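Long-range contacts in 6-phospho-beta-glucosidase (Thermotoga maritima, PDB 1UP7), which hydrolyses cellobiose 6'-phosphate to glucose 6-phosphate and glucose, as a family 4 glycosidase that depends on NAD+ and a manganese ion: residues A[67-72]-A[128-133]; A[306-312]-A[339-345]; A[367-371]-A[385-390]; A[378-383]-A[413-417]. One frame throughout, in Å; residues are numbered along the deposited sequence.

Interaction 1 of 4, residues A[67-72]-A[128-133]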
loop_
_atom_site.group_PDB
_atom_site.type_symbol
_atom_site.label_atom_id
_atom_site.label_comp_id
_atom_site.label_asym_id
_atom_site.label_seq_id
_atom_site.Cartn_x
_atom_site.Cartn_y
_atom_site.Cartn_z
ATOM N N PHE A 67 -12.862 36.881 16.039
ATOM C CA PHE A 67 -12.956 35.511 15.587
ATOM C C PHE A 67 -13.339 34.584 16.749
ATOM O O PHE A 67 -14.241 33.752 16.610
ATOM C CB PHE A 67 -11.632 35.079 14.933
ATOM C CG PHE A 67 -11.662 33.679 14.432
ATOM C CD1 PHE A 67 -11.355 32.628 15.282
ATOM C CD2 PHE A 67 -12.048 33.397 13.127
ATOM C CE1 PHE A 67 -11.424 31.315 14.830
ATOM C CE2 PHE A 67 -12.099 32.080 12.686
ATOM C CZ PHE A 67 -11.785 31.044 13.553
ATOM N N GLU A 68 -12.643 34.732 17.877
ATOM C CA GLU A 68 -12.831 33.842 19.020
ATOM C C GLU A 68 -14.291 33.878 19.494
ATOM O O GLU A 68 -14.907 32.853 19.747
ATOM C CB GLU A 68 -11.871 34.214 20.157
ATOM C CG GLU A 68 -11.933 33.210 21.309
ATOM C CD GLU A 68 -10.617 33.099 22.107
ATOM O OE1 GLU A 68 -9.512 33.236 21.481
ATOM O OE2 GLU A 68 -10.704 32.864 23.361
ATOM N N GLY A 69 -14.835 35.088 19.581
ATOM C CA GLY A 69 -16.216 35.303 19.976
ATOM C C GLY A 69 -17.225 34.660 19.029
ATOM O O GLY A 69 -18.318 34.282 19.441
ATOM N N ALA A 70 -16.851 34.525 17.761
ATOM C CA ALA A 70 -17.726 33.905 16.799
ATOM C C ALA A 70 -17.752 32.376 16.946
ATOM O O ALA A 70 -18.834 31.788 16.886
ATOM C CB ALA A 70 -17.376 34.365 15.362
ATOM N N VAL A 71 -16.590 31.764 17.188
ATOM C CA VAL A 71 -16.437 30.317 17.113
ATOM C C VAL A 71 -16.570 29.591 18.447
ATOM O O VAL A 71 -16.768 28.373 18.466
ATOM C CB VAL A 71 -15.100 29.939 16.455
ATOM C CG1 VAL A 71 -14.999 30.553 15.071
ATOM C CG2 VAL A 71 -13.897 30.334 17.365
ATOM N N VAL A 72 -16.507 30.335 19.551
ATOM C CA VAL A 72 -16.417 29.756 20.896
ATOM C C VAL A 72 -17.511 28.724 21.209
ATOM O O VAL A 72 -17.211 27.643 21.776
ATOM C CB VAL A 72 -16.311 30.874 22.006
ATOM C CG1 VAL A 72 -17.611 31.714 22.125
ATOM C CG2 VAL A 72 -15.923 30.278 23.360
ATOM N N THR A 128 -7.427 28.252 17.117
ATOM C CA THR A 128 -8.438 28.789 18.018
ATOM C C THR A 128 -9.680 27.882 18.101
ATOM O O THR A 128 -10.213 27.659 19.202
ATOM C CB THR A 128 -8.852 30.233 17.593
ATOM O OG1 THR A 128 -7.714 31.079 17.653
ATOM C CG2 THR A 128 -9.782 30.880 18.610
ATOM N N VAL A 129 -10.153 27.381 16.949
ATOM C CA VAL A 129 -11.318 26.502 16.935
ATOM C C VAL A 129 -11.023 25.238 17.754
ATOM O O VAL A 129 -11.782 24.879 18.655
ATOM C CB VAL A 129 -11.756 26.152 15.486
ATOM C CG1 VAL A 129 -12.754 24.983 15.464
ATOM C CG2 VAL A 129 -12.306 27.392 14.763
ATOM N N ARG A 130 -9.901 24.595 17.465
ATOM C CA ARG A 130 -9.500 23.386 18.170
ATOM C C ARG A 130 -9.377 23.581 19.699
ATOM O O ARG A 130 -9.711 22.693 20.460
ATOM C CB ARG A 130 -8.241 22.810 17.495
ATOM C CG ARG A 130 -7.013 22.562 18.328
ATOM C CD ARG A 130 -5.730 22.303 17.472
ATOM N NE ARG A 130 -5.760 20.945 16.927
ATOM C CZ ARG A 130 -5.218 20.553 15.785
ATOM N NH1 ARG A 130 -4.548 21.401 15.027
ATOM N NH2 ARG A 130 -5.352 19.288 15.414
ATOM N N LYS A 131 -8.946 24.762 20.135
ATOM C CA LYS A 131 -8.744 25.008 21.573
ATOM C C LYS A 131 -10.033 25.435 22.275
ATOM O O LYS A 131 -10.067 25.495 23.485
ATOM C CB LYS A 131 -7.660 26.069 21.812
ATOM C CG LYS A 131 -6.243 25.491 21.869
ATOM C CD LYS A 131 -5.225 26.383 21.135
ATOM C CE LYS A 131 -4.078 26.859 22.064
ATOM N NZ LYS A 131 -2.946 27.564 21.331
ATOM N N THR A 132 -11.085 25.733 21.514
ATOM C CA THR A 132 -12.362 26.136 22.104
ATOM C C THR A 132 -13.485 25.132 21.803
ATOM O O THR A 132 -13.671 24.150 22.563
ATOM C CB THR A 132 -12.762 27.583 21.687
ATOM O OG1 THR A 132 -12.679 27.729 20.265
ATOM C CG2 THR A 132 -11.736 28.605 22.193
ATOM N N SER A 133 -14.208 25.347 20.708
ATOM C CA SER A 133 -15.422 24.591 20.408
ATOM C C SER A 133 -15.168 23.229 19.777
ATOM O O SER A 133 -16.039 22.368 19.761
ATOM C CB SER A 133 -16.306 25.400 19.455
ATOM O OG SER A 133 -15.608 25.760 18.248
#

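Interaction 2 of 4, residues A[306-312]-A[339-345]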
loop_
_atom_site.group_PDB
_atom_site.type_symbol
_atom_site.label_atom_id
_atom_site.label_comp_id
_atom_site.label_asym_id
_atom_site.label_seq_id
_atom_site.Cartn_x
_atom_site.Cartn_y
_atom_site.Cartn_z
ATOM N N ASP A 306 -27.107 17.404 6.693
ATOM C CA ASP A 306 -26.914 15.944 6.714
ATOM C C ASP A 306 -25.834 15.543 7.725
ATOM O O ASP A 306 -25.767 14.404 8.160
ATOM C CB ASP A 306 -26.648 15.385 5.307
ATOM C CG ASP A 306 -27.749 15.732 4.336
ATOM O OD1 ASP A 306 -28.890 15.930 4.808
ATOM O OD2 ASP A 306 -27.597 15.859 3.093
ATOM N N LEU A 307 -25.017 16.499 8.121
ATOM C CA LEU A 307 -24.104 16.314 9.254
ATOM C C LEU A 307 -24.882 16.340 10.566
ATOM O O LEU A 307 -24.467 15.722 11.544
ATOM C CB LEU A 307 -23.065 17.424 9.264
ATOM C CG LEU A 307 -21.552 17.225 9.080
ATOM C CD1 LEU A 307 -21.086 15.815 8.827
ATOM C CD2 LEU A 307 -21.065 18.125 8.031
ATOM N N GLU A 308 -26.024 17.025 10.577
ATOM C CA GLU A 308 -26.876 17.102 11.776
ATOM C C GLU A 308 -27.856 15.953 11.971
ATOM O O GLU A 308 -28.170 15.645 13.093
ATOM C CB GLU A 308 -27.655 18.426 11.808
ATOM C CG GLU A 308 -26.824 19.583 12.295
ATOM C CD GLU A 308 -26.450 19.401 13.747
ATOM O OE1 GLU A 308 -27.373 19.499 14.589
ATOM O OE2 GLU A 308 -25.254 19.129 14.043
ATOM N N THR A 309 -28.355 15.343 10.900
ATOM C CA THR A 309 -29.276 14.209 11.045
ATOM C C THR A 309 -28.526 12.878 11.010
ATOM O O THR A 309 -27.312 12.822 10.768
ATOM C CB THR A 309 -30.311 14.173 9.909
ATOM O OG1 THR A 309 -29.604 13.970 8.671
ATOM C CG2 THR A 309 -31.051 15.504 9.781
ATOM N N ASP A 310 -29.289 11.813 11.189
ATOM C CA ASP A 310 -28.761 10.484 11.169
ATOM C C ASP A 310 -29.252 9.700 9.958
ATOM O O ASP A 310 -29.213 8.476 9.960
ATOM C CB ASP A 310 -29.097 9.815 12.523
ATOM C CG ASP A 310 -28.248 8.591 12.791
ATOM O OD1 ASP A 310 -27.007 8.683 12.714
ATOM O OD2 ASP A 310 -28.755 7.493 13.032
ATOM N N GLU A 311 -29.670 10.425 8.913
ATOM C CA GLU A 311 -30.202 9.842 7.678
ATOM C C GLU A 311 -29.130 9.095 6.880
ATOM O O GLU A 311 -29.332 7.940 6.502
ATOM C CB GLU A 311 -30.721 10.964 6.816
ATOM C CG GLU A 311 -32.185 11.289 6.978
ATOM C CD GLU A 311 -32.772 11.619 5.622
ATOM O OE1 GLU A 311 -32.354 12.662 5.039
ATOM O OE2 GLU A 311 -33.610 10.809 5.118
ATOM N N GLY A 312 -28.012 9.779 6.621
ATOM C CA GLY A 312 -26.976 9.318 5.707
ATOM C C GLY A 312 -27.257 9.767 4.281
ATOM O O GLY A 312 -28.190 9.282 3.654
ATOM N N TYR A 339 -20.376 9.512 2.291
ATOM C CA TYR A 339 -21.585 9.215 3.022
ATOM C C TYR A 339 -21.513 10.074 4.279
ATOM O O TYR A 339 -20.605 9.946 5.097
ATOM C CB TYR A 339 -21.625 7.738 3.369
ATOM C CG TYR A 339 -22.797 7.307 4.211
ATOM C CD1 TYR A 339 -24.072 7.190 3.661
ATOM C CD2 TYR A 339 -22.625 6.965 5.548
ATOM C CE1 TYR A 339 -25.133 6.765 4.410
ATOM C CE2 TYR A 339 -23.687 6.513 6.317
ATOM C CZ TYR A 339 -24.943 6.421 5.744
ATOM O OH TYR A 339 -26.008 5.991 6.504
ATOM N N VAL A 340 -22.452 10.984 4.407
ATOM C CA VAL A 340 -22.367 11.996 5.445
ATOM C C VAL A 340 -23.498 11.733 6.449
ATOM O O VAL A 340 -24.686 11.691 6.088
ATOM C CB VAL A 340 -22.429 13.434 4.848
ATOM C CG1 VAL A 340 -22.525 14.482 5.943
ATOM C CG2 VAL A 340 -21.217 13.716 3.966
ATOM N N ARG A 341 -23.124 11.510 7.704
ATOM C CA ARG A 341 -24.116 11.119 8.697
ATOM C C ARG A 341 -23.652 11.464 10.092
ATOM O O ARG A 341 -22.562 11.083 10.498
ATOM C CB ARG A 341 -24.367 9.626 8.578
ATOM C CG ARG A 341 -25.239 9.008 9.605
ATOM C CD ARG A 341 -25.552 7.562 9.233
ATOM N NE ARG A 341 -26.393 6.950 10.255
ATOM C CZ ARG A 341 -26.998 5.777 10.151
ATOM N NH1 ARG A 341 -26.888 5.051 9.040
ATOM N NH2 ARG A 341 -27.735 5.349 11.170
ATOM N N SER A 342 -24.490 12.183 10.824
ATOM C CA SER A 342 -24.292 12.430 12.257
ATOM C C SER A 342 -22.886 12.894 12.630
ATOM O O SER A 342 -22.215 12.294 13.463
ATOM C CB SER A 342 -24.638 11.203 13.076
ATOM O OG SER A 342 -26.041 11.046 13.114
ATOM N N GLY A 343 -22.437 13.970 12.018
ATOM C CA GLY A 343 -21.139 14.515 12.332
ATOM C C GLY A 343 -19.960 13.830 11.657
ATOM O O GLY A 343 -18.823 14.270 11.831
ATOM N N ARG A 344 -20.194 12.755 10.902
ATOM C CA ARG A 344 -19.060 12.050 10.266
ATOM C C ARG A 344 -19.179 11.955 8.750
ATOM O O ARG A 344 -20.272 12.015 8.183
ATOM C CB ARG A 344 -18.785 10.674 10.908
ATOM C CG ARG A 344 -19.044 10.545 12.429
ATOM C CD ARG A 344 -19.128 9.042 12.882
ATOM N NE ARG A 344 -20.438 8.590 13.417
ATOM C CZ ARG A 344 -21.424 8.028 12.699
ATOM N NH1 ARG A 344 -21.308 7.872 11.378
ATOM N NH2 ARG A 344 -22.549 7.662 13.309
ATOM N N VAL A 345 -18.026 11.826 8.117
ATOM C CA VAL A 345 -17.894 11.836 6.684
ATOM C C VAL A 345 -17.238 10.503 6.385
ATOM O O VAL A 345 -16.145 10.258 6.847
ATOM C CB VAL A 345 -16.997 13.046 6.236
ATOM C CG1 VAL A 345 -16.532 12.932 4.788
ATOM C CG2 VAL A 345 -17.762 14.333 6.384
#

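Interaction 3 of 4, residues A[367-371]-A[385-390]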
loop_
_atom_site.group_PDB
_atom_site.type_symbol
_atom_site.label_atom_id
_atom_site.label_comp_id
_atom_site.label_asym_id
_atom_site.label_seq_id
_atom_site.Cartn_x
_atom_site.Cartn_y
_atom_site.Cartn_z
ATOM N N TYR A 367 2.897 19.168 -5.976
ATOM C CA TYR A 367 3.051 20.585 -5.932
ATOM C C TYR A 367 2.423 21.142 -4.629
ATOM O O TYR A 367 3.023 22.000 -3.981
ATOM C CB TYR A 367 2.403 21.224 -7.176
ATOM C CG TYR A 367 1.811 22.548 -6.823
ATOM C CD1 TYR A 367 2.619 23.672 -6.784
ATOM C CD2 TYR A 367 0.453 22.667 -6.431
ATOM C CE1 TYR A 367 2.113 24.887 -6.444
ATOM C CE2 TYR A 367 -0.079 23.909 -6.039
ATOM C CZ TYR A 367 0.780 25.017 -6.041
ATOM O OH TYR A 367 0.364 26.288 -5.672
ATOM N N GLU A 368 1.236 20.653 -4.256
ATOM C CA GLU A 368 0.558 21.099 -3.045
ATOM C C GLU A 368 1.410 20.907 -1.801
ATOM O O GLU A 368 1.505 21.816 -0.964
ATOM C CB GLU A 368 -0.790 20.391 -2.849
ATOM C CG GLU A 368 -1.947 20.886 -3.721
ATOM C CD GLU A 368 -3.238 20.135 -3.407
ATOM O OE1 GLU A 368 -3.163 19.019 -2.808
ATOM O OE2 GLU A 368 -4.336 20.640 -3.754
ATOM N N ARG A 369 2.003 19.720 -1.661
ATOM C CA ARG A 369 2.784 19.400 -0.471
ATOM C C ARG A 369 4.106 20.161 -0.471
ATOM O O ARG A 369 4.578 20.566 0.605
ATOM C CB ARG A 369 2.978 17.879 -0.220
ATOM C CG ARG A 369 1.790 17.004 -0.608
ATOM C CD ARG A 369 1.133 16.132 0.441
ATOM N NE ARG A 369 1.333 14.740 0.116
ATOM C CZ ARG A 369 0.517 13.704 0.375
ATOM N NH1 ARG A 369 -0.660 13.846 0.933
ATOM N NH2 ARG A 369 0.919 12.498 0.010
ATOM N N LEU A 370 4.694 20.380 -1.647
ATOM C CA LEU A 370 5.919 21.168 -1.720
ATOM C C LEU A 370 5.626 22.617 -1.291
ATOM O O LEU A 370 6.449 23.259 -0.619
ATOM C CB LEU A 370 6.510 21.162 -3.138
ATOM C CG LEU A 370 7.273 19.892 -3.566
ATOM C CD1 LEU A 370 7.533 19.905 -5.081
ATOM C CD2 LEU A 370 8.584 19.710 -2.747
ATOM N N THR A 371 4.466 23.137 -1.689
ATOM C CA THR A 371 4.090 24.472 -1.276
ATOM C C THR A 371 3.921 24.563 0.254
ATOM O O THR A 371 4.423 25.498 0.888
ATOM C CB THR A 371 2.826 24.921 -2.025
ATOM O OG1 THR A 371 3.111 24.993 -3.439
ATOM C CG2 THR A 371 2.469 26.347 -1.649
ATOM N N LYS A 385 11.273 25.653 -5.430
ATOM C CA LYS A 385 11.072 24.270 -5.748
ATOM C C LYS A 385 9.589 23.945 -5.940
ATOM O O LYS A 385 9.248 23.252 -6.910
ATOM C CB LYS A 385 11.693 23.382 -4.664
ATOM C CG LYS A 385 11.673 21.891 -4.897
ATOM C CD LYS A 385 12.266 21.249 -3.637
ATOM C CE LYS A 385 12.284 19.746 -3.789
ATOM N NZ LYS A 385 12.921 19.048 -2.686
ATOM N N ALA A 386 8.715 24.450 -5.065
ATOM C CA ALA A 386 7.267 24.238 -5.248
ATOM C C ALA A 386 6.778 24.866 -6.548
ATOM O O ALA A 386 6.059 24.238 -7.340
ATOM C CB ALA A 386 6.470 24.774 -4.086
ATOM N N LEU A 387 7.207 26.099 -6.787
ATOM C CA LEU A 387 6.784 26.848 -7.947
ATOM C C LEU A 387 7.180 26.146 -9.251
ATOM O O LEU A 387 6.362 26.035 -10.190
ATOM C CB LEU A 387 7.360 28.251 -7.834
ATOM C CG LEU A 387 6.755 29.444 -8.542
ATOM C CD1 LEU A 387 5.197 29.563 -8.454
ATOM C CD2 LEU A 387 7.457 30.708 -8.006
ATOM N N LEU A 388 8.416 25.633 -9.305
ATOM C CA LEU A 388 8.871 24.854 -10.471
ATOM C C LEU A 388 8.145 23.547 -10.691
ATOM O O LEU A 388 8.145 23.040 -11.820
ATOM C CB LEU A 388 10.342 24.528 -10.338
ATOM C CG LEU A 388 11.358 25.644 -10.510
ATOM C CD1 LEU A 388 12.700 25.066 -10.143
ATOM C CD2 LEU A 388 11.318 26.159 -11.969
ATOM N N SER A 389 7.561 22.978 -9.637
ATOM C CA SER A 389 6.883 21.681 -9.751
ATOM C C SER A 389 5.483 21.762 -10.376
ATOM O O SER A 389 4.931 20.757 -10.807
ATOM C CB SER A 389 6.782 20.981 -8.377
ATOM O OG SER A 389 5.830 21.636 -7.521
ATOM N N HIS A 390 4.890 22.942 -10.404
ATOM C CA HIS A 390 3.504 23.050 -10.842
ATOM C C HIS A 390 3.462 22.941 -12.365
ATOM O O HIS A 390 4.224 23.656 -13.036
ATOM C CB HIS A 390 2.871 24.378 -10.418
ATOM C CG HIS A 390 1.390 24.393 -10.601
ATOM N ND1 HIS A 390 0.795 24.354 -11.849
ATOM C CD2 HIS A 390 0.379 24.367 -9.697
ATOM C CE1 HIS A 390 -0.517 24.306 -11.701
ATOM N NE2 HIS A 390 -0.796 24.336 -10.406
#

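Interaction 4 of 4, residues A[378-383]-A[413-417]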
loop_
_atom_site.group_PDB
_atom_site.type_symbol
_atom_site.label_atom_id
_atom_site.label_comp_id
_atom_site.label_asym_id
_atom_site.label_seq_id
_atom_site.Cartn_x
_atom_site.Cartn_y
_atom_site.Cartn_z
ATOM N N ARG A 378 9.122 28.329 6.176
ATOM C CA ARG A 378 9.315 29.735 5.800
ATOM C C ARG A 378 10.489 29.905 4.870
ATOM O O ARG A 378 11.345 30.778 5.077
ATOM C CB ARG A 378 9.521 30.618 7.036
ATOM C CG ARG A 378 8.346 30.664 7.942
ATOM C CD ARG A 378 7.068 31.073 7.259
ATOM N NE ARG A 378 6.106 31.459 8.285
ATOM C CZ ARG A 378 5.373 30.617 8.996
ATOM N NH1 ARG A 378 5.440 29.291 8.798
ATOM N NH2 ARG A 378 4.559 31.116 9.920
ATOM N N SER A 379 10.516 29.098 3.824
ATOM C CA SER A 379 11.717 28.950 3.011
ATOM C C SER A 379 11.527 29.396 1.577
ATOM O O SER A 379 10.698 28.827 0.843
ATOM C CB SER A 379 12.155 27.483 3.042
ATOM O OG SER A 379 13.194 27.262 2.136
ATOM N N LYS A 380 12.325 30.384 1.186
ATOM C CA LYS A 380 12.335 30.925 -0.164
ATOM C C LYS A 380 12.819 29.852 -1.139
ATOM O O LYS A 380 12.237 29.646 -2.176
ATOM C CB LYS A 380 13.259 32.127 -0.199
ATOM C CG LYS A 380 12.699 33.256 -0.983
ATOM C CD LYS A 380 13.754 34.251 -1.479
ATOM C CE LYS A 380 14.033 35.338 -0.428
ATOM N NZ LYS A 380 15.213 36.259 -0.875
ATOM N N LYS A 381 13.894 29.162 -0.786
ATOM C CA LYS A 381 14.433 28.060 -1.591
ATOM C C LYS A 381 13.384 26.996 -1.877
ATOM O O LYS A 381 13.230 26.553 -3.019
ATOM C CB LYS A 381 15.602 27.367 -0.870
ATOM C CG LYS A 381 16.925 27.984 -1.158
ATOM C CD LYS A 381 18.030 27.587 -0.119
ATOM C CE LYS A 381 19.378 28.176 -0.607
ATOM N NZ LYS A 381 20.315 28.504 0.529
ATOM N N LEU A 382 12.670 26.567 -0.846
ATOM C CA LEU A 382 11.683 25.517 -1.042
ATOM C C LEU A 382 10.459 26.001 -1.806
ATOM O O LEU A 382 9.824 25.216 -2.493
ATOM C CB LEU A 382 11.323 24.830 0.279
ATOM C CG LEU A 382 12.524 24.138 0.981
ATOM C CD1 LEU A 382 12.124 23.628 2.354
ATOM C CD2 LEU A 382 13.172 23.006 0.134
ATOM N N ALA A 383 10.171 27.302 -1.718
ATOM C CA ALA A 383 9.078 27.903 -2.480
ATOM C C ALA A 383 9.401 27.903 -3.977
ATOM O O ALA A 383 8.528 27.622 -4.805
ATOM C CB ALA A 383 8.763 29.315 -1.983
ATOM N N TYR A 413 1.446 39.551 4.273
ATOM C CA TYR A 413 0.736 38.333 4.640
ATOM C C TYR A 413 1.660 37.159 4.842
ATOM O O TYR A 413 1.333 36.200 5.539
ATOM C CB TYR A 413 -0.248 37.961 3.554
ATOM C CG TYR A 413 -1.324 38.977 3.464
ATOM C CD1 TYR A 413 -1.180 40.076 2.646
ATOM C CD2 TYR A 413 -2.458 38.879 4.265
ATOM C CE1 TYR A 413 -2.145 41.004 2.592
ATOM C CE2 TYR A 413 -3.439 39.820 4.210
ATOM C CZ TYR A 413 -3.275 40.872 3.374
ATOM O OH TYR A 413 -4.240 41.820 3.307
ATOM N N VAL A 414 2.809 37.191 4.196
ATOM C CA VAL A 414 3.710 36.077 4.314
ATOM C C VAL A 414 5.135 36.578 4.237
ATOM O O VAL A 414 5.450 37.563 3.551
ATOM C CB VAL A 414 3.447 34.943 3.286
ATOM C CG1 VAL A 414 3.939 35.304 1.928
ATOM C CG2 VAL A 414 4.098 33.634 3.784
ATOM N N LYS A 415 5.995 35.902 4.982
ATOM C CA LYS A 415 7.404 36.197 4.937
ATOM C C LYS A 415 8.225 34.927 4.845
ATOM O O LYS A 415 8.201 34.063 5.726
ATOM C CB LYS A 415 7.887 37.011 6.127
ATOM C CG LYS A 415 9.370 37.277 6.002
ATOM C CD LYS A 415 9.784 38.627 6.571
ATOM C CE LYS A 415 11.308 38.862 6.402
ATOM N NZ LYS A 415 11.837 39.820 7.422
ATOM N N LEU A 416 8.973 34.831 3.757
ATOM C CA LEU A 416 9.843 33.695 3.528
ATOM C C LEU A 416 11.277 34.142 3.560
ATOM O O LEU A 416 11.602 35.227 3.075
ATOM C CB LEU A 416 9.563 33.077 2.173
ATOM C CG LEU A 416 8.621 31.889 2.110
ATOM C CD1 LEU A 416 7.549 31.907 3.171
ATOM C CD2 LEU A 416 8.034 31.741 0.713
ATOM N N GLY A 417 12.143 33.298 4.116
ATOM C CA GLY A 417 13.551 33.639 4.246
ATOM C C GLY A 417 14.491 32.694 3.514
ATOM O O GLY A 417 15.696 32.950 3.438
ATOM O OXT GLY A 417 14.161 31.622 2.954
HETATM O O HOH W 1 5.304 34.469 7.466
HETATM O O HOH W 2 15.674 29.954 1.329
#

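Interaction 1 of 4, residues A[67-72]-A[128-133]
Phe-67 reaches across to Thr-128 and Val-129 with the far end of its ring. Methyl CG2 of Val-129 sits at the ring edge near its plane, 3.9 Å from CZ of Phe-67, and the two side chains cross at about a right angle. Thr-128 runs past the phenylalanine in the opposite direction, its CB 3.9 Å from CE1 of Phe-67. One face of the ring carries CG1 of Val-71, from the next turn of the same short helix, and Val-71 CB also packs at 4.1 Å on Val-129 CG2. In the Rossmann-type nucleotide-binding domain, these contacts set the short helix that follows strand 60-63 beside the C-terminal end of helix 109-131; Phe-67 also touches Ile-8 of strand 4-8, a residue of the NAD+-binding region, and stacks on Tyr-125. Glu-68 extends across Thr-128, its OE1 3.7 Å from Thr-128 CG2. Polar contact comes from Ser-133, whose hydroxyl, turned between its own backbone N and carbonyl carbon (chi1 56°), donates from OG to Val-71 O at 2.9 Å, tilted 33° from the carbonyl plane. Thr-132 OG1 instead turns back on Thr-128 O, at 2.7 Å.

Interaction 2 of 4, residues A[306-312]-A[339-345]
The turn Arg-341 to Arg-344, a type I' turn closing a beta hairpin, lies against the end of helix 296-308, with Ser-342 N donating to Thr-309 O at 2.9 Å and Gly-343 N making a weak bond to Leu-307 O. Asp-310 faces this turn with its carboxylate. Its CG is anti to the backbone N (chi1 -162°), and OD1 takes two donors: Ser-342 OG at 2.6 Å, on the anti side, and Arg-341 NE at 3.1 Å, from above the carboxylate plane. Arg-341 NH2 reaches OD2 of Asp-310 at 3.0 Å, completing a side-on, two-nitrogen salt bridge in which the two flat groups stand 73° apart. The extended arginine also has Asp-310 O over one face of its guanidinium and gives NH1 to Tyr-339 OH at 2.8 Å, while NH2 has a further acceptor in Glu-183 O of the second subunit. Gly-312 CA packs obliquely on the tyrosine ring, 3.4 Å from Tyr-339 CE1. Nearer the helix, Leu-307 CD1 meets Val-340 CG1 at 3.5 Å. The arrangement is that of a tight two-residue beta hairpin, in the three-stranded antiparallel sheet of the C-terminal domain, docked on a helix end at the interface with the second subunit.

Interaction 3 of 4, residues A[367-371]-A[385-390]
The ring of Tyr-367 receives the edge of His-390 on one face: CD2 of the imidazole stands 3.4 Å above the plane, over the ring centre, and the planes are turned 78° apart in an edge-to-face pair with centroids separated by 4.6 Å. At the rim of the same tyrosine, near its plane, lie Ala-386 O, 3.5 Å from Tyr-367 CD1, and the hydroxyl oxygen of Ser-389. His-390 reaches the face with its CG anti to the backbone N (chi1 -168°); ND1 of the imidazole accepts from Leu-392 N, which should help fix the ring's rotation. The two segments belong to helices 355-376 and 380-389, a helical hairpin of the C-terminal domain; the axes of the short segments run 165° apart, nearly antiparallel, and approach to 8.3 Å. Where they come nearest, Ala-386 presents only a methyl, and its CB packs on Leu-370 CB at 3.7 Å and on Thr-371 OG1 at 3.4 Å. Leu-370 spreads its two branches: CD1 goes to Ser-389, CD2 to the extended aliphatic chain of Lys-385, which it crosses at about a right angle. Lys-385 NZ forms a salt bridge with Asp-354 of the third subunit. The buried hydroxyls turn back on their own helices, Thr-371 OG1 to Tyr-367 O and Ser-389 OG to Ala-386 O at 2.6 Å. Phe-112 of helix 109-131 touches Tyr-367, Thr-371 and Ala-386.

Interaction 4 of 4, residues A[378-383]-A[413-417]
Gly-417, the last residue of the chain, meets Arg-378 and Lys-380 through its backbone. Its N donates to Arg-378 O at 2.8 Å in an almost straight bond (176°). At its other end the terminal carboxylate oxygen OXT accepts from Lys-380 N, also at 2.8 Å and nearly straight at 174°. A water takes a hydrogen from Lys-381 N and gives one to the same OXT, so this oxygen has two donors, and two amides in the first turn of helix 380-389 are engaged by the carboxylate, one directly and one through the water. A negative group here would be expected to interact favourably with the helix dipole. The third amide is met by the residue just before the helix: the N-cap Ser-379 accepts from Leu-382 N on its OG at 3.1 Å. A second water accepts from Arg-378 NE and from Lys-415 N, tying the arginine to the terminal tail, while Arg-378 NH1 goes to Tyr-375 O. The arginine chain, bent at chi2 (-55°), brings CD to 3.5 Å from Lys-415 O. Between these polar links Leu-416 is buried: its CD2 touches Ala-383 CB at 3.7 Å, its CG packs on Ser-379 N, and Leu-407 of helix 396-409 also touches it. Arg-378 has positive phi and ends helix 355-376 in a Schellman motif, so the chain terminus is pinned to a junction between two helices, a Schellman motif followed at once by a serine N-cap.

Along the chain the contacts come in series from interaction 1 to interaction 2 and then to the pair formed by interactions 3 and 4, whose segments alternate in the sequence. Interaction 1 belongs to the NAD-binding Rossmann-type part, interactions 2 and 3 to the C-terminal domain. Centres of interactions 1 and 2 lie 23 Å apart, and those of 2 and 4, the most distant, 40 Å. Interactions 3 and 4 sit 13 Å apart and share helix 380-389, one using its C-terminal half, the other its start, so the chain end is joined to the same helical hairpin. Interaction 2 faces the second subunit, whereas 3 and 4 touch the third, so different contacts border different interfaces of the tetramer.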